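Local atomic coordinates of mevalonate kinase, putative (Leishmania major, PDB entry 2HFS), a protein that probably catalyses the ATP-dependent phosphorylation of (R)-mevalonate to (R)-5-phosphomevalonate, an early step in isopentenyl diphosphate biosynthesis. Residues V22-V30 and L248-I259; D260-V270 and K282-A292. All coordinates share one frame; numbering follows the deposited sequence.

How the contacts relate
Contact 1 precedes contact 2 along the chain, and their centres lie about 10 Å apart on the same side of the chain's centre. Helix 242-258, the second element of contact 1, runs into a short turn that, with helix 264-275, forms the first side of contact 2 and packs on strands 280-284 and 291-296 of the four-stranded antiparallel sheet. Among the links between the contacts are probable hydrogen bonds from His253 NE2 to Glu267 OE2, 2.6 Å, and from His28 NE2 to Thr286 O, 2.7 Å, and a Glu27-Lys282 salt bridge. Strand 17-25 of the mixed six-stranded sheet and its turn are thus joined to strand 280-284 and the loop after it.

Contact 1: V22-V30 and L248-I259; sequences VILFGEHFV and LMNANHDLCRQI
Phe25 and Asn252 meet where strand 22-25, the end of strand 17-25, carrying a classic beta bulge at Leu24 and Phe25 opposite Ile37, crosses helix 248-258 of this GHMP kinase at 97°. Packing is tightest around the Phe25 ring. Its CZ lies 3.4 Å from CG of selenomethionine Met249, whose side chain crosses at about a right angle, while Leu248 presents its carbonyl carbon at the ring edge, 3.6 Å from CE1. The Asn252 amide lies nearly parallel to the ring plane, with OD1 3.3 Å from Phe25 CD1. With CG anti to the backbone N (chi1 -160°), Asn252 reaches across to the turn, and OD1 accepts a weak hydrogen bond from Gly26 N (3.1 Å, 132° at the hydrogen). The other end of the amide holds a water: ND2 donates to water 1, which in turn donates to Glu27 O and to Glu27 OE2. The Glu27 chain bends at chi2, bringing its carboxylate back beside Gly26 N, and OE2 also forms a salt bridge with Lys282 while OE1 accepts from Gly285 N. These neighbours hold the carboxylate between helix and turn. The turn side is looser but still buried. Phe29, whose ring meets that of Tyr226 with the planes nearly parallel, brings CZ no closer than 4.0 Å to Ile259 CG2; its CE1 stands 4.5 Å from Cys256 SG, and water 1 lies in the ring plane at the edge. Farther along, Ile259 meets the His28 side chain obliquely, its CD1 3.7 Å from His28 CB.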
loop_
_atom_site.group_PDB
_atom_site.type_symbol
_atom_site.label_atom_id
_atom_site.label_comp_id
_atom_site.label_asym_id
_atom_site.label_seq_id
_atom_site.Cartn_x
_atom_site.Cartn_y
_atom_site.Cartn_z
ATOM N N VAL A 22 -2.343 2.895 -0.482
ATOM C CA VAL A 22 -3.689 2.512 -0.922
ATOM C C VAL A 22 -3.798 2.693 -2.441
ATOM O O VAL A 22 -3.174 3.573 -3.005
ATOM C CB VAL A 22 -4.852 3.298 -0.211
ATOM C CG1 VAL A 22 -4.690 3.280 1.309
ATOM C CG2 VAL A 22 -4.959 4.727 -0.710
ATOM N N ILE A 23 -4.587 1.858 -3.095
ATOM C CA ILE A 23 -4.860 2.082 -4.505
ATOM C C ILE A 23 -6.119 2.924 -4.643
ATOM O O ILE A 23 -7.212 2.507 -4.230
ATOM C CB ILE A 23 -4.974 0.754 -5.262
ATOM C CG1 ILE A 23 -3.698 -0.061 -5.104
ATOM C CG2 ILE A 23 -5.213 1.032 -6.735
ATOM C CD1 ILE A 23 -3.893 -1.537 -5.294
ATOM N N LEU A 24 -5.964 4.125 -5.195
ATOM C CA LEU A 24 -7.093 5.014 -5.384
ATOM C C LEU A 24 -7.894 4.626 -6.613
ATOM O O LEU A 24 -9.121 4.571 -6.561
ATOM C CB LEU A 24 -6.642 6.470 -5.475
ATOM C CG LEU A 24 -6.109 7.083 -4.181
ATOM C CD1 LEU A 24 -5.944 8.562 -4.423
ATOM C CD2 LEU A 24 -7.060 6.813 -3.006
ATOM N N PHE A 25 -7.187 4.345 -7.703
ATOM C CA PHE A 25 -7.809 3.879 -8.949
ATOM C C PHE A 25 -7.067 2.741 -9.603
ATOM O O PHE A 25 -5.846 2.737 -9.649
ATOM C CB PHE A 25 -7.884 5.011 -9.976
ATOM C CG PHE A 25 -8.838 6.117 -9.592
ATOM C CD1 PHE A 25 -10.161 6.094 -10.043
ATOM C CD2 PHE A 25 -8.420 7.167 -8.791
ATOM C CE1 PHE A 25 -11.042 7.084 -9.698
ATOM C CE2 PHE A 25 -9.314 8.187 -8.441
ATOM C CZ PHE A 25 -10.631 8.140 -8.891
ATOM N N GLY A 26 -7.819 1.758 -10.090
ATOM C CA GLY A 26 -7.344 0.892 -11.151
ATOM C C GLY A 26 -6.757 -0.459 -10.775
ATOM O O GLY A 26 -6.109 -1.086 -11.586
ATOM N N GLU A 27 -6.997 -0.911 -9.548
ATOM C CA GLU A 27 -6.750 -2.310 -9.201
ATOM C C GLU A 27 -7.426 -3.238 -10.219
ATOM O O GLU A 27 -8.550 -2.972 -10.685
ATOM C CB GLU A 27 -7.269 -2.658 -7.814
ATOM C CG GLU A 27 -8.709 -2.256 -7.557
ATOM C CD GLU A 27 -8.796 -0.829 -7.033
ATOM O OE1 GLU A 27 -8.410 -0.605 -5.856
ATOM O OE2 GLU A 27 -9.204 0.076 -7.799
ATOM N N HIS A 28 -6.746 -4.332 -10.541
ATOM C CA HIS A 28 -7.237 -5.310 -11.528
ATOM C C HIS A 28 -7.161 -4.893 -12.994
ATOM O O HIS A 28 -6.652 -5.648 -13.832
ATOM C CB HIS A 28 -8.633 -5.831 -11.141
ATOM C CG HIS A 28 -8.613 -6.661 -9.902
ATOM N ND1 HIS A 28 -8.115 -7.945 -9.884
ATOM C CD2 HIS A 28 -8.973 -6.374 -8.629
ATOM C CE1 HIS A 28 -8.182 -8.423 -8.655
ATOM N NE2 HIS A 28 -8.682 -7.483 -7.868
ATOM N N PHE A 29 -7.640 -3.695 -13.317
ATOM C CA PHE A 29 -7.597 -3.218 -14.708
ATOM C C PHE A 29 -6.176 -2.907 -15.177
ATOM O O PHE A 29 -5.847 -3.028 -16.376
ATOM C CB PHE A 29 -8.506 -2.005 -14.875
ATOM C CG PHE A 29 -9.966 -2.326 -14.680
ATOM C CD1 PHE A 29 -10.641 -1.910 -13.538
ATOM C CD2 PHE A 29 -10.659 -3.079 -15.631
ATOM C CE1 PHE A 29 -11.993 -2.223 -13.352
ATOM C CE2 PHE A 29 -12.024 -3.378 -15.462
ATOM C CZ PHE A 29 -12.684 -2.955 -14.307
ATOM N N VAL A 30 -5.336 -2.527 -14.220
ATOM C CA VAL A 30 -3.914 -2.298 -14.455
ATOM C C VAL A 30 -3.186 -3.540 -15.012
ATOM O O VAL A 30 -2.259 -3.417 -15.826
ATOM C CB VAL A 30 -3.233 -1.793 -13.156
ATOM C CG1 VAL A 30 -3.267 -2.880 -12.051
ATOM C CG2 VAL A 30 -1.820 -1.319 -13.424
ATOM N N LEU A 248 -15.693 9.844 -9.208
ATOM C CA LEU A 248 -14.949 8.921 -10.071
ATOM C C LEU A 248 -14.540 7.649 -9.325
ATOM O O LEU A 248 -14.621 6.552 -9.874
ATOM C CB LEU A 248 -13.718 9.616 -10.679
ATOM C CG LEU A 248 -14.017 10.692 -11.745
ATOM C CD1 LEU A 248 -12.925 11.724 -11.797
ATOM C CD2 LEU A 248 -14.251 10.073 -13.128
HETATM N N MSE A 249 -14.112 7.809 -8.074
HETATM C CA MSE A 249 -13.868 6.666 -7.201
HETATM C C MSE A 249 -15.122 5.791 -7.089
HETATM O O MSE A 249 -15.042 4.575 -7.164
HETATM C CB MSE A 249 -13.399 7.123 -5.807
HETATM C CG MSE A 249 -11.940 7.578 -5.759
HETATM SE SE MSE A 249 -11.635 8.500 -4.105
HETATM C CE MSE A 249 -11.590 6.961 -2.897
ATOM N N ASN A 250 -16.283 6.410 -6.919
ATOM C CA ASN A 250 -17.551 5.662 -6.880
ATOM C C ASN A 250 -17.783 4.890 -8.173
ATOM O O ASN A 250 -18.212 3.726 -8.173
ATOM C CB ASN A 250 -18.724 6.617 -6.612
ATOM C CG ASN A 250 -18.750 7.112 -5.193
ATOM O OD1 ASN A 250 -18.124 6.520 -4.322
ATOM N ND2 ASN A 250 -19.493 8.198 -4.944
ATOM N N ALA A 251 -17.479 5.556 -9.285
ATOM C CA ALA A 251 -17.647 4.956 -10.600
ATOM C C ALA A 251 -16.707 3.776 -10.741
ATOM O O ALA A 251 -17.084 2.744 -11.296
ATOM C CB ALA A 251 -17.379 5.984 -11.692
ATOM N N ASN A 252 -15.486 3.945 -10.242
ATOM C CA ASN A 252 -14.500 2.874 -10.259
ATOM C C ASN A 252 -14.949 1.685 -9.436
ATOM O O ASN A 252 -14.843 0.552 -9.896
ATOM C CB ASN A 252 -13.117 3.365 -9.758
ATOM C CG ASN A 252 -11.943 2.451 -10.205
ATOM O OD1 ASN A 252 -10.781 2.806 -9.991
ATOM N ND2 ASN A 252 -12.235 1.292 -10.812
ATOM N N HIS A 253 -15.442 1.924 -8.224
ATOM C CA HIS A 253 -15.989 0.831 -7.414
ATOM C C HIS A 253 -17.065 0.081 -8.192
ATOM O O HIS A 253 -17.092 -1.145 -8.235
ATOM C CB HIS A 253 -16.603 1.353 -6.115
ATOM C CG HIS A 253 -17.125 0.268 -5.233
ATOM N ND1 HIS A 253 -16.300 -0.514 -4.449
ATOM C CD2 HIS A 253 -18.382 -0.198 -5.038
ATOM C CE1 HIS A 253 -17.025 -1.399 -3.796
ATOM N NE2 HIS A 253 -18.294 -1.220 -4.122
ATOM N N ASP A 254 -17.964 0.836 -8.817
ATOM C CA ASP A 254 -19.022 0.227 -9.608
ATOM C C ASP A 254 -18.446 -0.761 -10.624
ATOM O O ASP A 254 -18.884 -1.909 -10.682
ATOM C CB ASP A 254 -19.865 1.298 -10.284
ATOM C CG ASP A 254 -21.327 0.934 -10.330
ATOM O OD1 ASP A 254 -21.782 0.210 -9.410
ATOM O OD2 ASP A 254 -22.103 1.360 -11.210
ATOM N N LEU A 255 -17.426 -0.341 -11.378
ATOM C CA LEU A 255 -16.746 -1.234 -12.343
ATOM C C LEU A 255 -16.107 -2.486 -11.701
ATOM O O LEU A 255 -16.099 -3.570 -12.295
ATOM C CB LEU A 255 -15.701 -0.451 -13.141
ATOM C CG LEU A 255 -16.317 0.490 -14.177
ATOM C CD1 LEU A 255 -15.262 1.411 -14.733
ATOM C CD2 LEU A 255 -17.008 -0.290 -15.302
ATOM N N CYS A 256 -15.564 -2.314 -10.500
ATOM C CA CYS A 256 -14.984 -3.423 -9.719
ATOM C C CYS A 256 -16.032 -4.430 -9.324
ATOM O O CYS A 256 -15.782 -5.622 -9.360
ATOM C CB CYS A 256 -14.275 -2.894 -8.474
ATOM S SG CYS A 256 -12.754 -2.042 -8.924
ATOM N N ARG A 257 -17.222 -3.949 -8.962
ATOM C CA ARG A 257 -18.341 -4.843 -8.695
ATOM C C ARG A 257 -18.668 -5.677 -9.940
ATOM O O ARG A 257 -19.017 -6.842 -9.818
ATOM C CB ARG A 257 -19.598 -4.076 -8.280
ATOM C CG ARG A 257 -19.506 -3.263 -7.001
ATOM C CD ARG A 257 -20.868 -2.750 -6.572
ATOM N NE ARG A 257 -21.790 -3.850 -6.259
ATOM C CZ ARG A 257 -23.076 -3.678 -5.955
ATOM N NH1 ARG A 257 -23.590 -2.454 -5.919
ATOM N NH2 ARG A 257 -23.846 -4.729 -5.694
ATOM N N GLN A 258 -18.520 -5.082 -11.128
ATOM C CA GLN A 258 -18.901 -5.731 -12.388
ATOM C C GLN A 258 -17.884 -6.761 -12.873
ATOM O O GLN A 258 -18.205 -7.568 -13.742
ATOM C CB GLN A 258 -19.168 -4.691 -13.483
ATOM C CG GLN A 258 -20.270 -3.697 -13.108
ATOM C CD GLN A 258 -20.666 -2.773 -14.239
ATOM O OE1 GLN A 258 -21.006 -3.222 -15.336
ATOM N NE2 GLN A 258 -20.685 -1.483 -13.957
ATOM N N ILE A 259 -16.671 -6.734 -12.320
ATOM C CA ILE A 259 -15.702 -7.807 -12.579
ATOM C C ILE A 259 -15.667 -8.791 -11.412
ATOM O O ILE A 259 -14.743 -9.608 -11.287
ATOM C CB ILE A 259 -14.287 -7.276 -12.921
ATOM C CG1 ILE A 259 -13.737 -6.389 -11.795
ATOM C CG2 ILE A 259 -14.298 -6.563 -14.267
ATOM C CD1 ILE A 259 -12.218 -6.303 -11.793
HETATM O O HOH W 1 -9.996 -0.622 -10.363
#

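Contact 2: D260-V270 and K282-A292; sequences DVSCRELESIV and KLSGTGRGGIA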
loop_
_atom_site.group_PDB
_atom_site.type_symbol
_atom_site.label_atom_id
_atom_site.label_comp_id
_atom_site.label_asym_id
_atom_site.label_seq_id
_atom_site.Cartn_x
_atom_site.Cartn_y
_atom_site.Cartn_z
ATOM N N ASP A 260 -16.690 -8.680 -10.562
ATOM C CA ASP A 260 -16.914 -9.580 -9.442
ATOM C C ASP A 260 -15.743 -9.630 -8.446
ATOM O O ASP A 260 -15.326 -10.723 -8.033
ATOM C CB ASP A 260 -17.223 -10.981 -9.995
ATOM C CG ASP A 260 -17.662 -11.957 -8.930
ATOM O OD1 ASP A 260 -18.363 -11.545 -7.988
ATOM O OD2 ASP A 260 -17.336 -13.167 -8.968
ATOM N N VAL A 261 -15.184 -8.468 -8.097
ATOM C CA VAL A 261 -14.138 -8.434 -7.059
ATOM C C VAL A 261 -14.558 -7.715 -5.775
ATOM O O VAL A 261 -13.738 -7.508 -4.892
ATOM C CB VAL A 261 -12.762 -7.899 -7.574
ATOM C CG1 VAL A 261 -12.249 -8.740 -8.765
ATOM C CG2 VAL A 261 -12.825 -6.413 -7.942
ATOM N N SER A 262 -15.832 -7.347 -5.655
ATOM C CA SER A 262 -16.329 -6.850 -4.353
ATOM C C SER A 262 -16.851 -8.004 -3.492
ATOM O O SER A 262 -16.628 -9.167 -3.825
ATOM C CB SER A 262 -17.369 -5.728 -4.508
ATOM O OG SER A 262 -17.696 -5.166 -3.230
ATOM N N CYS A 263 -17.512 -7.673 -2.383
ATOM C CA CYS A 263 -18.172 -8.629 -1.502
ATOM C C CYS A 263 -19.149 -7.898 -0.543
ATOM O O CYS A 263 -19.093 -6.678 -0.412
ATOM C CB CYS A 263 -17.127 -9.444 -0.733
ATOM S SG CYS A 263 -16.251 -8.521 0.547
ATOM N N ARG A 264 -20.021 -8.645 0.128
ATOM C CA ARG A 264 -21.015 -8.082 1.058
ATOM C C ARG A 264 -20.409 -7.087 2.063
ATOM O O ARG A 264 -20.973 -6.010 2.314
ATOM C CB ARG A 264 -21.719 -9.223 1.814
ATOM C CG ARG A 264 -22.690 -8.794 2.895
ATOM C CD ARG A 264 -23.103 -9.944 3.850
ATOM N NE ARG A 264 -22.023 -10.308 4.774
ATOM C CZ ARG A 264 -21.923 -11.468 5.428
ATOM N NH1 ARG A 264 -22.831 -12.429 5.274
ATOM N NH2 ARG A 264 -20.889 -11.675 6.235
ATOM N N GLU A 265 -19.272 -7.467 2.638
ATOM C CA GLU A 265 -18.604 -6.662 3.659
ATOM C C GLU A 265 -18.096 -5.345 3.069
ATOM O O GLU A 265 -18.266 -4.283 3.659
ATOM C CB GLU A 265 -17.464 -7.441 4.318
ATOM C CG GLU A 265 -17.924 -8.622 5.160
ATOM C CD GLU A 265 -18.135 -9.884 4.340
ATOM O OE1 GLU A 265 -17.855 -9.864 3.116
ATOM O OE2 GLU A 265 -18.557 -10.908 4.924
ATOM N N LEU A 266 -17.487 -5.422 1.898
ATOM C CA LEU A 266 -17.056 -4.217 1.211
ATOM C C LEU A 266 -18.236 -3.326 0.839
ATOM O O LEU A 266 -18.179 -2.114 1.003
ATOM C CB LEU A 266 -16.222 -4.566 -0.025
ATOM C CG LEU A 266 -14.798 -5.052 0.282
ATOM C CD1 LEU A 266 -14.163 -5.598 -0.986
ATOM C CD2 LEU A 266 -13.953 -3.936 0.886
ATOM N N GLU A 267 -19.302 -3.922 0.315
ATOM C CA GLU A 267 -20.474 -3.130 -0.062
ATOM C C GLU A 267 -21.056 -2.374 1.151
ATOM O O GLU A 267 -21.386 -1.187 1.061
ATOM C CB GLU A 267 -21.519 -4.031 -0.726
ATOM C CG GLU A 267 -21.081 -4.527 -2.095
ATOM C CD GLU A 267 -20.728 -3.390 -3.047
ATOM O OE1 GLU A 267 -21.559 -2.453 -3.227
ATOM O OE2 GLU A 267 -19.618 -3.433 -3.622
ATOM N N SER A 268 -21.137 -3.049 2.288
ATOM C CA SER A 268 -21.669 -2.446 3.520
ATOM C C SER A 268 -20.861 -1.209 3.943
ATOM O O SER A 268 -21.418 -0.135 4.236
ATOM C CB SER A 268 -21.711 -3.487 4.644
ATOM O OG SER A 268 -22.074 -2.888 5.870
ATOM N N ILE A 269 -19.548 -1.359 3.922
ATOM C CA ILE A 269 -18.623 -0.274 4.232
ATOM C C ILE A 269 -18.809 0.916 3.284
ATOM O O ILE A 269 -19.050 2.042 3.741
ATOM C CB ILE A 269 -17.158 -0.789 4.224
ATOM C CG1 ILE A 269 -16.956 -1.889 5.276
ATOM C CG2 ILE A 269 -16.151 0.336 4.475
ATOM C CD1 ILE A 269 -15.613 -2.645 5.147
ATOM N N VAL A 270 -18.724 0.672 1.976
ATOM C CA VAL A 270 -18.820 1.788 1.024
ATOM C C VAL A 270 -20.174 2.532 1.107
ATOM O O VAL A 270 -20.209 3.759 1.016
ATOM C CB VAL A 270 -18.395 1.438 -0.422
ATOM C CG1 VAL A 270 -16.946 0.927 -0.455
ATOM C CG2 VAL A 270 -19.359 0.474 -1.096
ATOM N N LYS A 282 -14.649 3.218 -2.143
ATOM C CA LYS A 282 -14.519 2.058 -3.013
ATOM C C LYS A 282 -13.607 1.058 -2.353
ATOM O O LYS A 282 -12.801 1.411 -1.488
ATOM C CB LYS A 282 -13.938 2.460 -4.382
ATOM C CG LYS A 282 -12.562 3.170 -4.298
ATOM C CD LYS A 282 -12.024 3.548 -5.685
ATOM C CE LYS A 282 -11.492 2.341 -6.488
ATOM N NZ LYS A 282 -10.191 1.848 -5.943
ATOM N N LEU A 283 -13.691 -0.179 -2.804
ATOM C CA LEU A 283 -12.707 -1.176 -2.407
ATOM C C LEU A 283 -11.337 -0.718 -2.891
ATOM O O LEU A 283 -11.237 0.010 -3.870
ATOM C CB LEU A 283 -13.025 -2.548 -2.987
ATOM C CG LEU A 283 -12.989 -2.846 -4.483
ATOM C CD1 LEU A 283 -11.581 -3.162 -5.088
ATOM C CD2 LEU A 283 -13.922 -4.067 -4.667
ATOM N N SER A 284 -10.289 -1.154 -2.207
ATOM C CA SER A 284 -8.927 -0.768 -2.586
ATOM C C SER A 284 -8.062 -2.009 -2.648
ATOM O O SER A 284 -7.849 -2.659 -1.629
ATOM C CB SER A 284 -8.338 0.214 -1.570
ATOM O OG SER A 284 -6.995 0.526 -1.910
ATOM N N GLY A 285 -7.566 -2.334 -3.838
ATOM C CA GLY A 285 -6.634 -3.445 -3.980
ATOM C C GLY A 285 -7.323 -4.687 -4.492
ATOM O O GLY A 285 -8.140 -4.617 -5.404
ATOM N N THR A 286 -6.998 -5.824 -3.882
ATOM C CA THR A 286 -7.430 -7.137 -4.384
ATOM C C THR A 286 -8.946 -7.291 -4.386
ATOM O O THR A 286 -9.503 -7.889 -5.295
ATOM C CB THR A 286 -6.768 -8.263 -3.560
ATOM O OG1 THR A 286 -5.361 -8.231 -3.781
ATOM C CG2 THR A 286 -7.198 -9.667 -4.039
ATOM N N GLY A 287 -9.597 -6.742 -3.369
ATOM C CA GLY A 287 -11.033 -6.901 -3.185
ATOM C C GLY A 287 -11.364 -8.242 -2.568
ATOM O O GLY A 287 -10.461 -9.000 -2.171
ATOM N N ARG A 288 -12.666 -8.547 -2.508
ATOM C CA ARG A 288 -13.196 -9.791 -1.912
ATOM C C ARG A 288 -12.709 -9.940 -0.468
ATOM O O ARG A 288 -12.380 -11.039 -0.009
ATOM C CB ARG A 288 -12.822 -11.031 -2.746
ATOM C CG ARG A 288 -13.200 -10.954 -4.233
ATOM C CD ARG A 288 -13.008 -12.285 -4.958
ATOM N NE ARG A 288 -13.645 -12.311 -6.272
ATOM C CZ ARG A 288 -13.348 -13.194 -7.230
ATOM N NH1 ARG A 288 -12.419 -14.122 -7.018
ATOM N NH2 ARG A 288 -13.979 -13.150 -8.402
ATOM N N GLY A 289 -12.630 -8.811 0.230
ATOM C CA GLY A 289 -11.988 -8.748 1.537
ATOM C C GLY A 289 -11.053 -7.556 1.565
ATOM O O GLY A 289 -11.202 -6.614 0.780
ATOM N N GLY A 290 -10.063 -7.592 2.441
ATOM C CA GLY A 290 -9.054 -6.540 2.456
ATOM C C GLY A 290 -9.642 -5.206 2.905
ATOM O O GLY A 290 -10.467 -5.169 3.820
ATOM N N ILE A 291 -9.249 -4.133 2.222
ATOM C CA ILE A 291 -9.578 -2.767 2.628
ATOM C C ILE A 291 -10.456 -2.036 1.616
ATOM O O ILE A 291 -10.472 -2.373 0.404
ATOM C CB ILE A 291 -8.289 -1.891 2.895
ATOM C CG1 ILE A 291 -7.332 -1.869 1.681
ATOM C CG2 ILE A 291 -7.575 -2.347 4.170
ATOM C CD1 ILE A 291 -6.475 -0.574 1.595
ATOM N N ALA A 292 -11.169 -1.038 2.140
ATOM C CA ALA A 292 -11.830 -0.022 1.341
ATOM C C ALA A 292 -11.250 1.318 1.732
ATOM O O ALA A 292 -10.646 1.454 2.799
ATOM C CB ALA A 292 -13.337 -0.027 1.570
HETATM O O HOH W 2 -14.754 -14.493 -10.711
#
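Helix 264-270 crosses strand 282-284 at 126° with the axes 8.3 Å apart, and just before the helix the backbone of Ser262 comes within 4.9 Å of that of Arg288, CA to CA. The strands belong to an antiparallel sheet, and the glycine-rich loop between them, residues 285-290, is consistent with the glycine-rich C-terminal motif of GHMP kinases. Asp260, at positive phi, closes the preceding helix in a Schellman motif, and its carbonyl is gripped side-on by Arg288: NE (2.9 Å) and NH2 (2.8 Å) both donate to Asp260 O, which lies in the guanidinium plane. The chain, extended from CG to NE, carries the guanidinium to that carbonyl, NH2 adds a salt bridge to Asp260 OD2, and NH1 pairs with Asp207. On the helix, Leu266 wedges between strand and loop, CD1 3.8 Å from Leu283 CB and CD2 4.0 Å from Ala292 CB; Ile269 CG2 and Val270 CG1 also touch Ala292 CB. Cys263, the N-cap, places SG between its backbone N and carbonyl carbon (chi1 72°), where it touches the loop at Gly289 N and accepts from Leu266 N, 3.6 Å from SG.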